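Local coordinates for AAEL008620-PA odorant-binding protein (Aedes aegypti, PDB 5V13), which specifically binds juvenile hormone, as a secreted mosquito hemolymph member of the odorant-binding protein family, at residues Q167-F172 with A266-L271; F179-N182 with C187-E190; R201-E206 with R240-C245; D217-G222 with A229-S234; N244-R247 with S253-A256. All coordinates share one frame; numbering follows the deposited sequence.

Interaction 1: Q167-F172 with A266-L271. With JH3 (methyl (2E,6E)-9-[(2R)-3,3-dimethyloxiran-2-yl]-3,7-dimethylnona-2,6-dienoate), chain E.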
# COMPACT_ATOMS: atom_id res chain seq x y z
N GLN B 167 -2.63 -3.04 9.30
CA GLN B 167 -1.83 -2.02 9.99
C GLN B 167 -2.47 -1.66 11.32
O GLN B 167 -3.69 -1.52 11.42
CB GLN B 167 -1.72 -0.76 9.13
CG GLN B 167 -0.79 0.32 9.75
CD GLN B 167 -0.69 1.56 8.87
OE1 GLN B 167 -1.54 1.80 8.03
NE2 GLN B 167 0.36 2.37 9.08
N MET B 168 -1.64 -1.51 12.36
CA MET B 168 -2.17 -1.12 13.66
C MET B 168 -2.28 0.39 13.74
O MET B 168 -1.54 1.12 13.07
CB MET B 168 -1.27 -1.62 14.80
CG MET B 168 -1.16 -3.13 14.86
SD MET B 168 -0.11 -3.72 16.21
CE MET B 168 0.41 -5.31 15.59
N PHE B 169 -3.18 0.87 14.60
CA PHE B 169 -3.46 2.29 14.65
C PHE B 169 -2.30 3.09 15.23
O PHE B 169 -2.05 4.22 14.80
CB PHE B 169 -4.75 2.58 15.42
CG PHE B 169 -5.83 3.15 14.55
CD1 PHE B 169 -5.60 4.31 13.82
CD2 PHE B 169 -7.05 2.51 14.39
CE1 PHE B 169 -6.56 4.83 12.97
CE2 PHE B 169 -8.01 3.02 13.55
CZ PHE B 169 -7.77 4.18 12.83
N VAL B 170 -1.58 2.55 16.22
CA VAL B 170 -0.48 3.34 16.77
C VAL B 170 0.57 3.62 15.68
O VAL B 170 1.02 4.76 15.52
CB VAL B 170 0.14 2.67 18.00
CG1 VAL B 170 1.44 3.41 18.40
CG2 VAL B 170 -0.84 2.71 19.14
N ASP B 171 0.92 2.59 14.91
CA ASP B 171 1.87 2.75 13.80
C ASP B 171 1.38 3.80 12.81
O ASP B 171 2.16 4.64 12.34
CB ASP B 171 2.08 1.42 13.08
CG ASP B 171 3.03 1.53 11.89
OD1 ASP B 171 4.25 1.69 12.11
OD2 ASP B 171 2.58 1.47 10.72
N PHE B 172 0.10 3.72 12.43
CA PHE B 172 -0.48 4.71 11.53
C PHE B 172 -0.34 6.12 12.10
O PHE B 172 0.03 7.06 11.39
CB PHE B 172 -1.95 4.36 11.28
CG PHE B 172 -2.71 5.40 10.54
CD1 PHE B 172 -2.69 5.44 9.15
CD2 PHE B 172 -3.45 6.36 11.22
CE1 PHE B 172 -3.38 6.43 8.46
CE2 PHE B 172 -4.14 7.34 10.54
CZ PHE B 172 -4.11 7.37 9.15
N ALA B 266 -5.42 -4.16 13.95
CA ALA B 266 -4.83 -4.56 12.68
C ALA B 266 -5.87 -5.16 11.74
O ALA B 266 -5.99 -4.74 10.58
CB ALA B 266 -3.69 -5.56 12.91
N PHE B 267 -6.65 -6.13 12.23
CA PHE B 267 -7.60 -6.88 11.41
C PHE B 267 -8.98 -6.82 12.05
O PHE B 267 -9.23 -7.51 13.04
CB PHE B 267 -7.16 -8.34 11.25
CG PHE B 267 -5.82 -8.51 10.59
CD1 PHE B 267 -5.68 -8.37 9.22
CD2 PHE B 267 -4.69 -8.82 11.34
CE1 PHE B 267 -4.45 -8.55 8.60
CE2 PHE B 267 -3.45 -8.99 10.74
CZ PHE B 267 -3.33 -8.85 9.36
N TYR B 268 -9.88 -6.03 11.47
CA TYR B 268 -11.23 -5.90 12.03
C TYR B 268 -12.00 -7.22 11.95
O TYR B 268 -12.77 -7.55 12.86
CB TYR B 268 -11.96 -4.77 11.32
CG TYR B 268 -11.42 -3.40 11.66
CD1 TYR B 268 -10.41 -3.25 12.62
CD2 TYR B 268 -11.93 -2.27 11.07
CE1 TYR B 268 -9.91 -1.99 12.96
CE2 TYR B 268 -11.43 -1.01 11.39
CZ TYR B 268 -10.43 -0.86 12.34
OH TYR B 268 -9.97 0.41 12.66
N PHE B 269 -11.82 -7.96 10.86
CA PHE B 269 -12.13 -9.39 10.84
C PHE B 269 -11.13 -10.08 9.91
O PHE B 269 -10.34 -9.43 9.24
CB PHE B 269 -13.57 -9.68 10.43
CG PHE B 269 -13.83 -9.60 8.95
CD1 PHE B 269 -13.97 -8.37 8.32
CD2 PHE B 269 -13.96 -10.75 8.20
CE1 PHE B 269 -14.22 -8.31 6.96
CE2 PHE B 269 -14.21 -10.70 6.85
CZ PHE B 269 -14.35 -9.47 6.22
N ASP B 270 -11.17 -11.41 9.90
CA ASP B 270 -10.20 -12.20 9.14
C ASP B 270 -10.77 -12.43 7.75
O ASP B 270 -11.69 -13.24 7.58
CB ASP B 270 -9.91 -13.50 9.87
CG ASP B 270 -8.98 -14.43 9.10
OD1 ASP B 270 -8.42 -14.05 8.05
OD2 ASP B 270 -8.82 -15.57 9.56
N LEU B 271 -10.22 -11.73 6.74
CA LEU B 271 -10.76 -11.85 5.39
C LEU B 271 -10.58 -13.25 4.80
O LEU B 271 -11.16 -13.54 3.74
CB LEU B 271 -10.11 -10.81 4.46
CG LEU B 271 -10.82 -9.47 4.21
CD1 LEU B 271 -10.97 -8.65 5.48
CD2 LEU B 271 -10.10 -8.64 3.14
C1 JH3 E . -19.66 -6.74 6.13
O2 JH3 E . -19.08 -6.92 5.08
O1 JH3 E . -19.04 -7.22 7.34
CM JH3 E . -17.74 -7.80 7.26
C2 JH3 E . -20.96 -6.06 6.26
C3 JH3 E . -21.72 -5.56 5.28
C3' JH3 E . -21.35 -5.63 3.82
C4 JH3 E . -23.00 -4.88 5.70
C5 JH3 E . -23.17 -3.59 4.89
C6 JH3 E . -24.16 -2.69 5.59
C7 JH3 E . -25.46 -2.64 5.26
C7' JH3 E . -26.02 -3.53 4.18
C8 JH3 E . -26.36 -1.69 6.03
C9 JH3 E . -26.96 -0.60 5.12
CA JH3 E . -25.90 0.11 4.28
O3 JH3 E . -26.42 1.25 3.56
CB JH3 E . -25.60 1.55 4.69
CB' JH3 E . -24.15 1.95 4.42
CC JH3 E . -26.37 2.20 5.83
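Tyr268 meets the Phe169 ring at its edge, near the ring plane: OH of Tyr268 lies 3.4 Å from CE2 of Phe169, and the two side chains cross at about a right angle. That hydroxyl is hydrogen-bonded to Glu27, so its polar need is met outside the two segments. Further along the same loop the Phe269 ring has CD1 of Leu271 over one face, 3.5 Å above the plane and offset toward the rim, while the ester methyl CM of the bound hormone comes obliquely within 3.6 Å of Phe269 CE1. Two residues before Tyr268, the backbones come together at Ala266, whose CA is 3.5 Å from the carbonyl O of Gln167 in a nearly straight CA-H...O contact, 171° at the hydrogen. CB of Ala266 packs 4.0 Å from CG of Met168. Met168 is the N-cap residue of helix 169-177, and here the loop that follows helix 251-264 closes against the start of that helix and then runs on to the juvenile hormone pocket, where Phe269 also meets the ring of Trp278. Inside 167-172, NE2 of Gln167 reaches over the first helical turn to OD2 of Asp171, 2.9 Å away at 165°, meeting the carboxylate on its anti side, tilted 24° from its plane. Asn160 of the second subunit packs on Gln167, and Arg176 of that subunit on Met168.

Interaction 2: F179-N182 with C187-E190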
# COMPACT_ATOMS: atom_id res chain seq x y z
N PHE B 179 6.19 10.99 14.72
CA PHE B 179 6.48 10.81 16.14
C PHE B 179 6.75 9.33 16.39
O PHE B 179 5.96 8.48 15.99
CB PHE B 179 5.31 11.29 17.02
CG PHE B 179 5.49 10.99 18.48
CD1 PHE B 179 6.47 11.63 19.22
CD2 PHE B 179 4.66 10.08 19.13
CE1 PHE B 179 6.64 11.36 20.58
CE2 PHE B 179 4.83 9.80 20.49
CZ PHE B 179 5.83 10.44 21.20
N LYS B 180 7.87 9.03 17.04
CA LYS B 180 8.15 7.67 17.47
C LYS B 180 7.81 7.56 18.95
O LYS B 180 8.35 8.31 19.77
CB LYS B 180 9.61 7.30 17.20
CG LYS B 180 9.98 7.35 15.71
CD LYS B 180 11.28 6.61 15.43
CE LYS B 180 12.23 7.43 14.54
NZ LYS B 180 11.83 7.44 13.11
N TRP B 181 6.93 6.62 19.28
CA TRP B 181 6.47 6.43 20.65
C TRP B 181 7.16 5.21 21.25
O TRP B 181 7.01 4.10 20.74
CB TRP B 181 4.95 6.27 20.69
CG TRP B 181 4.37 6.25 22.08
CD1 TRP B 181 4.64 7.12 23.10
CD2 TRP B 181 3.41 5.32 22.59
NE1 TRP B 181 3.92 6.78 24.22
CE2 TRP B 181 3.15 5.67 23.93
CE3 TRP B 181 2.75 4.21 22.04
CZ2 TRP B 181 2.26 4.96 24.73
CZ3 TRP B 181 1.87 3.51 22.84
CH2 TRP B 181 1.63 3.89 24.16
N ASN B 182 7.91 5.43 22.32
CA ASN B 182 8.70 4.38 22.93
C ASN B 182 7.99 3.67 24.08
O ASN B 182 8.63 2.91 24.81
CB ASN B 182 10.04 4.94 23.41
CG ASN B 182 10.94 5.34 22.26
OD1 ASN B 182 11.00 4.65 21.25
ND2 ASN B 182 11.62 6.47 22.41
N CYS B 187 6.09 12.41 27.21
CA CYS B 187 4.73 12.88 26.98
C CYS B 187 4.48 13.08 25.50
O CYS B 187 5.09 13.97 24.88
CB CYS B 187 4.48 14.18 27.74
SG CYS B 187 3.83 13.87 29.39
N PRO B 188 3.60 12.29 24.88
CA PRO B 188 3.43 12.34 23.43
C PRO B 188 2.79 13.65 22.98
O PRO B 188 2.11 14.32 23.77
CB PRO B 188 2.51 11.14 23.15
CG PRO B 188 2.68 10.24 24.33
CD PRO B 188 2.89 11.16 25.50
N PRO B 189 2.95 14.03 21.71
CA PRO B 189 2.29 15.24 21.22
C PRO B 189 0.79 15.07 21.13
O PRO B 189 0.28 13.97 20.88
CB PRO B 189 2.90 15.44 19.82
CG PRO B 189 3.97 14.37 19.67
CD PRO B 189 3.66 13.30 20.65
N GLU B 190 0.07 16.19 21.27
CA GLU B 190 -1.39 16.16 21.27
C GLU B 190 -1.95 15.62 19.95
O GLU B 190 -2.97 14.93 19.94
CB GLU B 190 -1.92 17.57 21.55
CG GLU B 190 -3.39 17.63 21.96
CD GLU B 190 -4.32 17.84 20.78
OE1 GLU B 190 -5.21 17.00 20.56
OE2 GLU B 190 -4.14 18.85 20.07
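The backbones of 179-182 and 187-190 stand well apart, their CA atoms 7.2 Å from each other at Trp181 and Pro188, and side chains fill the interval. The motif is an aromatic-proline CH-pi contact within the loop joining helix 169-177 to helix 190-199, with Pro189 serving as the N-cap of the second helix. CD of Pro189 sits almost exactly over the middle of the Phe179 ring, 3.4 Å from the centroid and only 4° off the ring normal. This methylene is bonded to the proline nitrogen, which should make its hydrogens somewhat positive and suited to the pi cloud. The opposite face of Phe179 has the backbone N of Trp181 above it, offset toward the rim; that N-H is hydrogen-bonded to Glu174. With CG anti to the backbone N (chi1 173°), the phenyl ring is swung across to the prolines. Pro188 is shared between two aromatic side chains: CB lies 3.8 Å from CE2 of Phe179, and CG comes obliquely to the pyrrole part of Trp181. Both aromatic rings also meet Phe192 of helix 190-199, and Tyr243 of helix 239-247 packs on Pro188. Lys180, which is exposed, forms a salt bridge with Glu174 of the third subunit. The nearest atom of the indole is NE1, 3.7 Å from CG of Pro188, with CD1 close behind.

Interaction 3: R201-E206 with R240-C245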
# COMPACT_ATOMS: atom_id res chain seq x y z
N ARG B 201 -11.71 5.01 18.96
CA ARG B 201 -13.03 5.54 19.34
C ARG B 201 -13.15 5.81 20.84
O ARG B 201 -14.25 5.80 21.40
CB ARG B 201 -14.16 4.62 18.86
CG ARG B 201 -14.56 4.80 17.38
CD ARG B 201 -13.45 4.34 16.40
NE ARG B 201 -13.89 4.35 14.99
CZ ARG B 201 -13.12 4.01 13.96
NH1 ARG B 201 -11.85 3.63 14.15
NH2 ARG B 201 -13.62 4.05 12.72
N TRP B 202 -12.01 6.07 21.50
CA TRP B 202 -12.06 6.64 22.85
C TRP B 202 -12.51 8.09 22.82
O TRP B 202 -13.14 8.58 23.76
CB TRP B 202 -10.69 6.55 23.53
CG TRP B 202 -10.24 5.18 23.90
CD1 TRP B 202 -10.84 4.00 23.58
CD2 TRP B 202 -9.10 4.84 24.71
NE1 TRP B 202 -10.13 2.95 24.10
CE2 TRP B 202 -9.07 3.44 24.81
CE3 TRP B 202 -8.10 5.59 25.34
CZ2 TRP B 202 -8.08 2.76 25.52
CZ3 TRP B 202 -7.11 4.91 26.05
CH2 TRP B 202 -7.11 3.51 26.14
N ILE B 203 -12.19 8.80 21.74
CA ILE B 203 -12.73 10.13 21.44
C ILE B 203 -13.56 10.00 20.18
O ILE B 203 -13.09 9.46 19.17
CB ILE B 203 -11.61 11.17 21.27
CG1 ILE B 203 -10.93 11.43 22.61
CG2 ILE B 203 -12.18 12.48 20.68
CD1 ILE B 203 -9.78 12.43 22.54
N THR B 204 -14.81 10.46 20.25
CA THR B 204 -15.72 10.25 19.14
C THR B 204 -15.42 11.23 18.02
O THR B 204 -14.64 12.18 18.16
CB THR B 204 -17.17 10.42 19.59
OG1 THR B 204 -17.43 11.80 19.84
CG2 THR B 204 -17.43 9.63 20.87
N GLU B 205 -16.06 10.99 16.87
CA GLU B 205 -15.86 11.89 15.74
C GLU B 205 -16.25 13.32 16.10
O GLU B 205 -15.65 14.27 15.58
CB GLU B 205 -16.66 11.40 14.54
CG GLU B 205 -16.46 12.25 13.28
CD GLU B 205 -16.94 11.54 12.02
OE1 GLU B 205 -17.07 10.29 12.07
OE2 GLU B 205 -17.19 12.24 11.00
N GLU B 206 -17.23 13.49 17.00
CA GLU B 206 -17.66 14.81 17.47
C GLU B 206 -16.76 15.37 18.56
O GLU B 206 -17.00 16.49 19.02
CB GLU B 206 -19.10 14.75 17.99
CG GLU B 206 -20.14 14.36 16.93
CD GLU B 206 -20.14 12.87 16.60
OE1 GLU B 206 -19.95 12.03 17.51
OE2 GLU B 206 -20.34 12.53 15.41
N ARG B 240 -5.24 15.68 25.04
CA ARG B 240 -4.25 15.80 26.11
C ARG B 240 -4.90 15.62 27.47
O ARG B 240 -4.34 14.93 28.35
CB ARG B 240 -3.56 17.16 26.02
CG ARG B 240 -2.68 17.52 27.21
CD ARG B 240 -1.32 16.86 27.12
NE ARG B 240 -0.58 17.30 25.93
CZ ARG B 240 0.51 16.68 25.47
NH1 ARG B 240 0.98 15.61 26.10
NH2 ARG B 240 1.12 17.14 24.39
N GLN B 241 -6.09 16.20 27.67
CA GLN B 241 -6.76 16.10 28.97
C GLN B 241 -7.15 14.67 29.30
O GLN B 241 -7.01 14.23 30.44
CB GLN B 241 -7.99 17.00 29.01
CG GLN B 241 -7.69 18.49 29.14
CD GLN B 241 -6.88 19.01 27.97
OE1 GLN B 241 -7.23 18.79 26.80
NE2 GLN B 241 -5.78 19.69 28.27
N LEU B 242 -7.67 13.94 28.31
CA LEU B 242 -8.03 12.55 28.56
C LEU B 242 -6.79 11.72 28.88
O LEU B 242 -6.78 10.93 29.84
CB LEU B 242 -8.76 11.97 27.36
CG LEU B 242 -9.11 10.48 27.45
CD1 LEU B 242 -9.97 10.22 28.68
CD2 LEU B 242 -9.83 10.07 26.18
N TYR B 243 -5.73 11.88 28.09
CA TYR B 243 -4.48 11.17 28.34
C TYR B 243 -3.95 11.46 29.73
O TYR B 243 -3.62 10.54 30.49
CB TYR B 243 -3.45 11.53 27.27
CG TYR B 243 -2.07 10.96 27.54
CD1 TYR B 243 -1.75 9.66 27.17
CD2 TYR B 243 -1.10 11.73 28.17
CE1 TYR B 243 -0.48 9.14 27.42
CE2 TYR B 243 0.16 11.22 28.43
CZ TYR B 243 0.47 9.93 28.05
OH TYR B 243 1.72 9.43 28.30
N ASN B 244 -3.87 12.75 30.11
CA ASN B 244 -3.38 13.10 31.44
C ASN B 244 -4.26 12.50 32.53
O ASN B 244 -3.76 12.06 33.57
CB ASN B 244 -3.30 14.62 31.60
CG ASN B 244 -2.15 15.25 30.82
OD1 ASN B 244 -1.19 14.58 30.46
ND2 ASN B 244 -2.25 16.55 30.56
N CYS B 245 -5.57 12.48 32.32
CA CYS B 245 -6.45 11.93 33.35
C CYS B 245 -6.24 10.42 33.50
O CYS B 245 -6.13 9.92 34.62
CB CYS B 245 -7.91 12.26 33.02
SG CYS B 245 -9.13 11.55 34.18
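In Leu242 a chi1 of 176° turns CG away from the backbone N, and a chi2 of 58° then brings CD2 to the loop, while Ile203 has CG1 beside its own N (chi1 -69°) and offers that methylene in return. The two meet at 4.0 Å, CG1 of Ile203 to CD2 of Leu242, the side chains sliding past each other in opposite directions. The same methyl of Leu242 lies 4.4 Å from the carbonyl O of Trp202 and 4.5 Å from its CB, so one leucine branch touches two consecutive residues of the loop. That loop follows helix 190-199, whose last turn is left behind at Arg201 with positive phi, and it leads on to helix 211-220. Phe197 joins the group, touching both Ile203 and Leu242, and Ile214 adds a surface from helix 211-220. Trp202 turns its polar edge elsewhere: NE1 is hydrogen-bonded to Asp217. Three residues later in the helix, Cys245 makes the disulfide to Cys232. The side-chain contacts between the two segments are apolar, close to Ile203 and looser to Trp202, with little directional preference; the contact probably contributes through burial of hydrocarbon, the indole N-H being satisfied separately.

Interaction 4: D217-G222 with A229-S234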
# COMPACT_ATOMS: atom_id res chain seq x y z
N ASP B 217 -12.05 -1.49 26.86
CA ASP B 217 -10.66 -1.83 26.57
C ASP B 217 -9.85 -2.06 27.84
O ASP B 217 -8.98 -2.93 27.87
CB ASP B 217 -10.03 -0.75 25.70
CG ASP B 217 -10.53 -0.80 24.27
OD1 ASP B 217 -11.13 -1.84 23.90
OD2 ASP B 217 -10.32 0.18 23.52
N TYR B 218 -10.13 -1.29 28.90
CA TYR B 218 -9.45 -1.54 30.16
C TYR B 218 -9.78 -2.93 30.68
O TYR B 218 -8.89 -3.69 31.08
CB TYR B 218 -9.81 -0.47 31.20
CG TYR B 218 -8.77 0.64 31.30
CD1 TYR B 218 -8.65 1.59 30.29
CD2 TYR B 218 -7.90 0.72 32.39
CE1 TYR B 218 -7.70 2.60 30.36
CE2 TYR B 218 -6.94 1.73 32.47
CZ TYR B 218 -6.85 2.67 31.45
OH TYR B 218 -5.91 3.67 31.50
N GLU B 219 -11.07 -3.29 30.66
CA GLU B 219 -11.49 -4.59 31.18
C GLU B 219 -10.90 -5.74 30.35
O GLU B 219 -10.42 -6.73 30.91
CB GLU B 219 -13.01 -4.67 31.23
CG GLU B 219 -13.63 -3.76 32.29
CD GLU B 219 -15.15 -3.73 32.26
OE1 GLU B 219 -15.75 -3.02 33.10
OE2 GLU B 219 -15.75 -4.40 31.39
N ALA B 220 -10.91 -5.61 29.02
CA ALA B 220 -10.36 -6.67 28.17
C ALA B 220 -8.87 -6.86 28.40
O ALA B 220 -8.35 -7.98 28.24
CB ALA B 220 -10.63 -6.36 26.70
N ALA B 221 -8.15 -5.80 28.76
CA ALA B 221 -6.73 -5.90 29.08
C ALA B 221 -6.47 -6.42 30.49
O ALA B 221 -5.31 -6.63 30.85
CB ALA B 221 -6.06 -4.54 28.91
N GLY B 222 -7.52 -6.62 31.29
CA GLY B 222 -7.35 -7.03 32.67
C GLY B 222 -7.03 -5.91 33.62
O GLY B 222 -6.50 -6.17 34.71
N ALA B 229 -12.66 4.45 38.58
CA ALA B 229 -13.74 5.39 38.90
C ALA B 229 -14.55 5.64 37.63
O ALA B 229 -15.00 4.68 37.00
CB ALA B 229 -13.14 6.62 39.57
N ASP B 230 -14.76 6.89 37.23
CA ASP B 230 -15.59 7.22 36.09
C ASP B 230 -14.90 6.99 34.75
O ASP B 230 -15.48 7.32 33.71
CB ASP B 230 -16.05 8.68 36.18
CG ASP B 230 -14.89 9.67 36.09
OD1 ASP B 230 -13.74 9.28 36.40
OD2 ASP B 230 -15.13 10.83 35.69
N TYR B 231 -13.68 6.44 34.75
CA TYR B 231 -12.88 6.27 33.53
C TYR B 231 -12.70 7.59 32.79
O TYR B 231 -12.65 7.62 31.55
CB TYR B 231 -13.49 5.21 32.60
CG TYR B 231 -13.19 3.80 33.07
CD1 TYR B 231 -12.01 3.17 32.71
CD2 TYR B 231 -14.07 3.13 33.90
CE1 TYR B 231 -11.72 1.89 33.16
CE2 TYR B 231 -13.80 1.85 34.35
CZ TYR B 231 -12.62 1.23 33.97
OH TYR B 231 -12.34 -0.04 34.42
N CYS B 232 -12.59 8.69 33.54
CA CYS B 232 -12.25 10.01 33.01
C CYS B 232 -13.36 10.58 32.14
O CYS B 232 -13.10 11.42 31.27
CB CYS B 232 -10.91 9.97 32.25
SG CYS B 232 -9.47 9.71 33.34
N GLY B 233 -14.60 10.15 32.35
CA GLY B 233 -15.72 10.79 31.69
C GLY B 233 -15.89 12.25 32.06
O GLY B 233 -16.49 13.02 31.29
N SER B 234 -15.37 12.65 33.22
CA SER B 234 -15.47 14.03 33.67
C SER B 234 -14.76 14.99 32.72
O SER B 234 -15.18 16.14 32.57
CB SER B 234 -14.89 14.16 35.07
OG SER B 234 -13.60 13.55 35.14
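Tyr231 is set against Tyr218, in the last part of helix 211-220, by a type I' beta turn running from Asp230 to Gly233. Asp230 ties the turn together. Its OD1 accepts from N of Cys232 at 3.1 Å, forming an Asx turn, with the donor well above the carboxylate plane; OD2 takes two bonds from Ser234, one from N and one from OG, the hydroxyl lying on the syn side. Tyr231 comes next, at one of the turn's two central positions and with positive phi. Its CG stands beside the backbone N (chi1 -78°), and the ring reaches the helix, its edge directed toward the face of Tyr218 in an offset edge-to-face pair. The centroids are 5.6 Å apart and the planes inclined at 72°. CG of Tyr218 lies in the plane of the Tyr231 ring, at its edge, and the touch is at the CB end of Tyr218. Cys232 then turns from the tyrosine pair to its disulfide with Cys245, tying the loop to helix 239-247. Gly233 donates its N to Asp230 O, closing the turn through the backbone. In the first segment Gly222, with positive phi, forms a Schellman motif after the helix, and Leu246 and Leu254 pack on Tyr218. The closest point between the tyrosines is CE1 of Tyr231, 3.6 Å from CB of Tyr218.

Interaction 5: N244-R247 with S253-A256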
# COMPACT_ATOMS: atom_id res chain seq x y z
N ASN B 244 -3.87 12.75 30.11
CA ASN B 244 -3.38 13.10 31.44
C ASN B 244 -4.26 12.50 32.53
O ASN B 244 -3.76 12.06 33.57
CB ASN B 244 -3.30 14.62 31.60
CG ASN B 244 -2.15 15.25 30.82
OD1 ASN B 244 -1.19 14.58 30.46
ND2 ASN B 244 -2.25 16.55 30.56
N CYS B 245 -5.57 12.48 32.32
CA CYS B 245 -6.45 11.93 33.35
C CYS B 245 -6.24 10.42 33.50
O CYS B 245 -6.13 9.92 34.62
CB CYS B 245 -7.91 12.26 33.02
SG CYS B 245 -9.13 11.55 34.18
N LEU B 246 -6.15 9.69 32.38
CA LEU B 246 -5.95 8.24 32.46
C LEU B 246 -4.57 7.90 33.02
O LEU B 246 -4.45 7.00 33.86
CB LEU B 246 -6.13 7.60 31.09
CG LEU B 246 -7.56 7.59 30.52
CD1 LEU B 246 -7.56 7.10 29.09
CD2 LEU B 246 -8.49 6.73 31.38
N ARG B 247 -3.53 8.59 32.56
CA ARG B 247 -2.18 8.30 33.05
C ARG B 247 -2.07 8.53 34.56
O ARG B 247 -1.36 7.80 35.25
CB ARG B 247 -1.15 9.13 32.29
CG ARG B 247 0.29 8.87 32.73
CD ARG B 247 1.32 9.54 31.84
NE ARG B 247 2.66 9.30 32.37
CZ ARG B 247 3.77 9.38 31.65
NH1 ARG B 247 3.73 9.69 30.36
NH2 ARG B 247 4.94 9.14 32.23
N SER B 253 -0.56 0.78 33.59
CA SER B 253 -1.83 0.24 33.12
C SER B 253 -2.26 0.88 31.80
O SER B 253 -2.72 0.18 30.89
CB SER B 253 -2.93 0.42 34.17
OG SER B 253 -2.70 -0.41 35.29
N LEU B 254 -2.12 2.20 31.69
CA LEU B 254 -2.51 2.86 30.45
C LEU B 254 -1.69 2.36 29.26
O LEU B 254 -2.24 2.12 28.18
CB LEU B 254 -2.39 4.38 30.58
CG LEU B 254 -2.66 5.18 29.31
CD1 LEU B 254 -4.06 4.87 28.75
CD2 LEU B 254 -2.49 6.68 29.58
N VAL B 255 -0.38 2.19 29.44
CA VAL B 255 0.42 1.66 28.34
C VAL B 255 -0.05 0.26 27.97
O VAL B 255 -0.20 -0.08 26.79
CB VAL B 255 1.92 1.67 28.70
CG1 VAL B 255 2.72 0.88 27.67
CG2 VAL B 255 2.45 3.10 28.73
N ALA B 256 -0.33 -0.57 28.98
CA ALA B 256 -0.78 -1.93 28.73
C ALA B 256 -2.08 -1.96 27.94
O ALA B 256 -2.22 -2.74 26.99
CB ALA B 256 -0.94 -2.68 30.06
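Leu254 sets out toward helix 239-247 and brings both methyls to it; Leu246 crosses it at about a right angle. CD1 and CD2 of Leu254 both face CB of Leu246 from one side, at 4.1 Å and 4.0 Å, and CD1 also comes within 4.2 Å of CD1 of Leu246. CD2 reaches further, to the backbone of the next residue, 3.7 Å from N of Arg247, and touches CB of Arg247 as well. Arg247 keeps CG anti to its backbone N (chi1 -180°) and its chain stretched as far as NE, which carries the guanidinium away from the leucines. There NH1 is hydrogen-bonded to the hydroxyl of Tyr243 and NH2 to the carbonyl O of Asn185. Helices 239-247 and 251-264 follow each other across a three-residue link, and the two leucines pack between them. Trp202, from the loop before helix 211-220, packs on Leu246. The contact thus divides its chemistry along one residue, the aliphatic root of Arg247 joining the hydrocarbon packing while its guanidinium is bonded to oxygens of Tyr243 and Asn185, outside the two segments.

Interactions 3, 4 and 5 lie within 12 Å of one another, centre to centre, and share a core: 3 and 5 both use helix 239-247, and the Cys232-Cys245 disulfide ties 4 to it. Trp202 joins 3 to both neighbours, and in all three the touching residues are mostly buried. Interaction 2 is only partly buried, about 25 Å from the chain centre, yet Pro188 and Tyr243 join it to 3. Interaction 1 lies nearest the chain centre and alone touches the hormone; Val170 meets Trp181 of 2, and Phe169 meets Arg201 of 3. Aliphatic packing dominates 3 and 5, aromatic contacts 2 and 4, while 1 adds a backbone CA-H...O contact.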